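Local coordinates for protein putative oxidoreductase (Gluconobacter oxydans, PDB 3WJ7) that probably reduces carbonyl substrates with a nicotinamide coenzyme, as a member of the short-chain dehydrogenase/reductase (SDR) family, at residues 17-22 against 79-84; 26-31 against 219-224. All blocks are in the same frame, centred on the assembly; numbering follows the deposited sequence.

Contact 1 (17-22 against 79-84)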
loop_
_atom_site.group_PDB
_atom_site.type_symbol
_atom_site.label_atom_id
_atom_site.label_comp_id
_atom_site.label_asym_id
_atom_site.label_seq_id
_atom_site.Cartn_x
_atom_site.Cartn_y
_atom_site.Cartn_z
ATOM N N LEU A 17 12.979 -25.395 -18.514
ATOM C CA LEU A 17 12.236 -24.114 -18.565
ATOM C C LEU A 17 12.887 -23.107 -17.618
ATOM O O LEU A 17 13.042 -23.405 -16.438
ATOM C CB LEU A 17 10.757 -24.307 -18.190
ATOM C CG LEU A 17 9.832 -23.067 -18.006
ATOM C CD1 LEU A 17 9.537 -22.343 -19.318
ATOM C CD2 LEU A 17 8.509 -23.458 -17.367
ATOM N N VAL A 18 13.284 -21.935 -18.116
ATOM C CA VAL A 18 13.712 -20.854 -17.216
ATOM C C VAL A 18 12.763 -19.695 -17.316
ATOM O O VAL A 18 12.337 -19.375 -18.401
ATOM C CB VAL A 18 15.205 -20.406 -17.359
ATOM C CG1 VAL A 18 15.986 -21.165 -18.417
ATOM C CG2 VAL A 18 15.331 -18.892 -17.481
ATOM N N THR A 19 12.374 -19.107 -16.191
ATOM C CA THR A 19 11.502 -17.934 -16.215
ATOM C C THR A 19 12.390 -16.771 -15.900
ATOM O O THR A 19 13.512 -16.992 -15.462
ATOM C CB THR A 19 10.448 -17.958 -15.112
ATOM O OG1 THR A 19 11.101 -17.855 -13.837
ATOM C CG2 THR A 19 9.615 -19.221 -15.199
ATOM N N GLY A 20 11.899 -15.539 -16.081
ATOM C CA GLY A 20 12.717 -14.370 -15.854
ATOM C C GLY A 20 13.978 -14.223 -16.711
ATOM O O GLY A 20 14.908 -13.515 -16.323
ATOM N N ALA A 21 13.993 -14.819 -17.907
ATOM C CA ALA A 21 15.186 -14.858 -18.734
ATOM C C ALA A 21 15.583 -13.540 -19.381
ATOM O O ALA A 21 16.723 -13.405 -19.827
ATOM C CB ALA A 21 15.045 -15.930 -19.786
ATOM N N THR A 22 14.674 -12.569 -19.441
ATOM C CA THR A 22 15.015 -11.220 -19.955
ATOM C C THR A 22 15.730 -10.361 -18.898
ATOM O O THR A 22 16.344 -9.351 -19.228
ATOM C CB THR A 22 13.763 -10.489 -20.458
ATOM O OG1 THR A 22 12.805 -10.394 -19.386
ATOM C CG2 THR A 22 13.102 -11.306 -21.559
ATOM N N LYS A 79 11.428 -31.137 -17.742
ATOM C CA LYS A 79 11.996 -31.948 -16.679
ATOM C C LYS A 79 12.481 -31.086 -15.497
ATOM O O LYS A 79 12.435 -31.522 -14.320
ATOM C CB LYS A 79 13.170 -32.770 -17.268
ATOM C CG LYS A 79 14.059 -33.494 -16.248
ATOM C CD LYS A 79 15.304 -34.105 -16.896
ATOM C CE LYS A 79 15.951 -35.167 -15.998
ATOM N NZ LYS A 79 17.443 -35.106 -16.050
ATOM N N ILE A 80 12.993 -29.898 -15.842
ATOM C CA ILE A 80 13.718 -29.005 -14.934
ATOM C C ILE A 80 13.262 -27.545 -15.108
ATOM O O ILE A 80 13.133 -27.013 -16.235
ATOM C CB ILE A 80 15.235 -29.050 -15.175
ATOM C CG1 ILE A 80 15.839 -30.415 -14.774
ATOM C CG2 ILE A 80 15.950 -27.954 -14.408
ATOM C CD1 ILE A 80 17.033 -30.747 -15.642
ATOM N N LEU A 81 13.025 -26.924 -13.964
ATOM C CA LEU A 81 12.566 -25.582 -13.883
ATOM C C LEU A 81 13.533 -24.749 -13.027
ATOM O O LEU A 81 13.857 -25.100 -11.878
ATOM C CB LEU A 81 11.164 -25.545 -13.297
ATOM C CG LEU A 81 10.710 -24.118 -12.954
ATOM C CD1 LEU A 81 10.577 -23.255 -14.218
ATOM C CD2 LEU A 81 9.405 -24.134 -12.181
ATOM N N PHE A 82 14.000 -23.663 -13.644
ATOM C CA PHE A 82 14.680 -22.552 -12.984
ATOM C C PHE A 82 13.713 -21.379 -12.873
ATOM O O PHE A 82 13.369 -20.766 -13.887
ATOM C CB PHE A 82 15.900 -22.121 -13.787
ATOM C CG PHE A 82 17.002 -23.089 -13.727
ATOM C CD1 PHE A 82 18.037 -22.917 -12.827
ATOM C CD2 PHE A 82 16.998 -24.219 -14.553
ATOM C CE1 PHE A 82 19.097 -23.848 -12.762
ATOM C CE2 PHE A 82 18.027 -25.151 -14.482
ATOM C CZ PHE A 82 19.088 -24.965 -13.599
ATOM N N HIS A 83 13.278 -21.065 -11.667
ATOM C CA HIS A 83 12.390 -19.922 -11.466
ATOM C C HIS A 83 13.224 -18.735 -11.075
ATOM O O HIS A 83 13.677 -18.669 -9.960
ATOM C CB HIS A 83 11.365 -20.184 -10.354
ATOM C CG HIS A 83 10.420 -19.037 -10.136
ATOM N ND1 HIS A 83 10.219 -18.048 -11.082
ATOM C CD2 HIS A 83 9.610 -18.730 -9.091
ATOM C CE1 HIS A 83 9.336 -17.184 -10.625
ATOM N NE2 HIS A 83 8.955 -17.575 -9.420
ATOM N N VAL A 84 13.451 -17.813 -11.983
ATOM C CA VAL A 84 14.162 -16.601 -11.605
ATOM C C VAL A 84 13.222 -15.371 -11.671
ATOM O O VAL A 84 12.505 -15.196 -12.638
ATOM C CB VAL A 84 15.387 -16.362 -12.501
ATOM C CG1 VAL A 84 16.214 -15.198 -11.934
ATOM C CG2 VAL A 84 16.219 -17.642 -12.656
#

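Contact 2 (26-31 against 219-224)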
loop_
_atom_site.group_PDB
_atom_site.type_symbol
_atom_site.label_atom_id
_atom_site.label_comp_id
_atom_site.label_asym_id
_atom_site.label_seq_id
_atom_site.Cartn_x
_atom_site.Cartn_y
_atom_site.Cartn_z
ATOM N N GLY A 26 18.389 -13.790 -14.815
ATOM C CA GLY A 26 17.718 -14.760 -15.651
ATOM C C GLY A 26 18.482 -15.014 -16.940
ATOM O O GLY A 26 18.710 -16.185 -17.359
ATOM N N SER A 27 18.923 -13.945 -17.591
ATOM C CA SER A 27 19.602 -14.234 -18.850
ATOM C C SER A 27 20.994 -14.777 -18.642
ATOM O O SER A 27 21.483 -15.578 -19.444
ATOM C CB SER A 27 19.575 -13.074 -19.836
ATOM O OG SER A 27 20.478 -12.096 -19.463
ATOM N N ALA A 28 21.645 -14.382 -17.563
ATOM C CA ALA A 28 22.963 -14.929 -17.392
ATOM C C ALA A 28 22.860 -16.417 -17.011
ATOM O O ALA A 28 23.679 -17.224 -17.448
ATOM C CB ALA A 28 23.754 -14.137 -16.389
ATOM N N VAL A 29 21.821 -16.769 -16.247
ATOM C CA VAL A 29 21.544 -18.140 -15.899
ATOM C C VAL A 29 21.280 -18.920 -17.197
ATOM O O VAL A 29 21.818 -20.014 -17.404
ATOM C CB VAL A 29 20.373 -18.234 -14.890
ATOM C CG1 VAL A 29 19.747 -19.637 -14.877
ATOM C CG2 VAL A 29 20.885 -17.934 -13.503
ATOM N N ALA A 30 20.487 -18.336 -18.087
ATOM C CA ALA A 30 20.147 -18.996 -19.335
ATOM C C ALA A 30 21.400 -19.342 -20.145
ATOM O O ALA A 30 21.525 -20.478 -20.600
ATOM C CB ALA A 30 19.209 -18.141 -20.161
ATOM N N ARG A 31 22.313 -18.378 -20.307
ATOM C CA ARG A 31 23.539 -18.580 -21.094
ATOM C C ARG A 31 24.319 -19.774 -20.546
ATOM O O ARG A 31 24.753 -20.628 -21.310
ATOM C CB ARG A 31 24.440 -17.321 -21.131
ATOM C CG ARG A 31 23.925 -16.193 -22.025
ATOM C CD ARG A 31 24.689 -14.877 -21.838
ATOM N NE ARG A 31 23.742 -13.752 -21.908
ATOM C CZ ARG A 31 23.453 -12.887 -20.919
ATOM N NH1 ARG A 31 24.071 -12.918 -19.743
ATOM N NH2 ARG A 31 22.544 -11.943 -21.128
ATOM N N HIS A 219 29.679 -11.538 -8.603
ATOM C CA HIS A 219 29.648 -11.454 -10.042
ATOM C C HIS A 219 28.369 -12.142 -10.507
ATOM O O HIS A 219 28.036 -13.216 -10.022
ATOM C CB HIS A 219 30.886 -12.115 -10.659
ATOM C CG HIS A 219 31.176 -11.645 -12.041
ATOM N ND1 HIS A 219 30.332 -11.906 -13.102
ATOM C CD2 HIS A 219 32.184 -10.887 -12.531
ATOM C CE1 HIS A 219 30.804 -11.311 -14.188
ATOM N NE2 HIS A 219 31.930 -10.694 -13.870
ATOM N N VAL A 220 27.656 -11.496 -11.421
ATOM C CA VAL A 220 26.434 -12.022 -12.015
ATOM C C VAL A 220 26.663 -13.388 -12.652
ATOM O O VAL A 220 25.802 -14.276 -12.574
ATOM C CB VAL A 220 25.816 -11.027 -13.035
ATOM C CG1 VAL A 220 26.597 -11.010 -14.335
ATOM C CG2 VAL A 220 24.375 -11.378 -13.349
ATOM N N ASP A 221 27.831 -13.570 -13.264
ATOM C CA ASP A 221 28.177 -14.870 -13.907
ATOM C C ASP A 221 28.450 -15.955 -12.875
ATOM O O ASP A 221 28.323 -17.133 -13.148
ATOM C CB ASP A 221 29.337 -14.702 -14.885
ATOM C CG ASP A 221 28.918 -13.927 -16.155
ATOM O OD1 ASP A 221 27.764 -14.099 -16.573
ATOM O OD2 ASP A 221 29.721 -13.153 -16.739
ATOM N N ASP A 222 28.788 -15.542 -11.669
ATOM C CA ASP A 222 29.005 -16.482 -10.608
ATOM C C ASP A 222 27.707 -16.905 -10.012
ATOM O O ASP A 222 27.584 -18.068 -9.659
ATOM C CB ASP A 222 29.933 -15.917 -9.549
ATOM C CG ASP A 222 31.346 -15.877 -10.021
ATOM O OD1 ASP A 222 31.690 -16.698 -10.896
ATOM O OD2 ASP A 222 32.108 -15.007 -9.575
ATOM N N VAL A 223 26.747 -15.977 -9.903
ATOM C CA VAL A 223 25.391 -16.336 -9.543
ATOM C C VAL A 223 24.874 -17.387 -10.513
ATOM O O VAL A 223 24.303 -18.417 -10.103
ATOM C CB VAL A 223 24.466 -15.112 -9.645
ATOM C CG1 VAL A 223 22.992 -15.504 -9.522
ATOM C CG2 VAL A 223 24.850 -14.100 -8.589
ATOM N N ALA A 224 25.060 -17.091 -11.802
ATOM C CA ALA A 224 24.575 -17.942 -12.871
ATOM C C ALA A 224 25.141 -19.348 -12.749
ATOM O O ALA A 224 24.407 -20.350 -12.781
ATOM C CB ALA A 224 24.887 -17.330 -14.241
#

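Contact 1 (17-22 against 79-84)
Three backbone hydrogen bonds knit Leu17 and Thr19 to the parallel strand 80-83: Leu17 N to Ile80 O (2.8 Å), Phe82 N to Leu17 O (3.0 Å) and Thr19 N to Phe82 O (3.0 Å). The CA-H groups of Leu81 and Val18 also face the oxygens Leu17 O and Phe82 O. Apolar side chains pair on both faces of the sheet. Leu17 and Leu81 run side by side on one, Leu17 CD2 lying 3.8 Å from Leu81 CD1, and Leu109 of helix 95-115 packs on Leu81. On the other, Val18 CB meets Phe82 CB at 4.0 Å, and Leu33 of helix 24-35 packs against both. These strands belong to the parallel part of the central sheet of a Rossmann fold, and Thr19 and Gly20 open the TGxxGxxG motif, whose loop in SDR enzymes receives the coenzyme. The positive phi of Gly20 (61°) suits glycine at this bend. Beyond the strand pairing, a side-chain bond takes over. With chi1 at 66°, Thr19 OG1 sits between its own N and carbonyl carbon and meets His83 ND1 at 2.9 Å, in the ring plane; either atom could donate. Thr106 OG1 holds the opposite nitrogen, His83 NE2, so both ring nitrogens are engaged and the imidazole's rotation is fixed.

Contact 2 (26-31 against 219-224)
The carboxylate of Asp221 reaches the neighbouring helix through one oxygen, OD1, which lies 4.0 Å from Ala28 CB. At the edge of the His219 imidazole, ND1 accepts the backbone N-H of Asp221 (3.0 Å), the donor being only 2° out of the ring plane; His219 is thus the N-cap of helix 220-233. Asp330 binds the ring's other nitrogen, NE2, and so ties this helix start to helix 324-337. Ser27 O, from the same helix, sits over the centre of one face of the Arg31 guanidinium, 3.6 Å above its plane. Arg31 NH1 remains 5.0 Å from Asp221 OD1, too far for direct contact, although the opposite charges may attract weakly.

Helix 24-35 is the first helix of the Rossmann fold, following the glycine-rich loop, and here it packs against the start of helix 220-233. The short axes pass 8.4 Å apart with a crossing angle of -58°, a close approach that the small side chains of Ala28 and Ala224 permit. Their CB atoms meet at 4.0 Å, while Ala224 CB also rests against the backbone of Ala28 near its carbonyl. Val220 CG2, anti to its own N, touches Ala28 CB, and Val29 CG2 lies 3.7 Å from Ala224 CA, closer to the main chain than to the methyl. No hydrogen bond joins 26-31 to 219-224.

How the contacts relate
Both contacts are buried, and together they bracket the glycine-rich loop: strand 15-18 enters it in contact 1, and helix 24-35 leaves it in contact 2. The two touch where Phe82 CD1 meets Val29 CG1 at 4.2 Å, and Val84 also borders Gly26. Contact 1 belongs to the sheet, where main-chain hydrogen bonds set the register and a threonine-histidine side-chain bond follows where the strand pairing ends. Contact 2 belongs to the helical layer over one sheet face; small apolar groups do the joining, and polar bonds stay within each helix or lead to other parts of the chain. Each has one partly exposed residue among those that touch, Gly20 in contact 1 and Asp221 in contact 2.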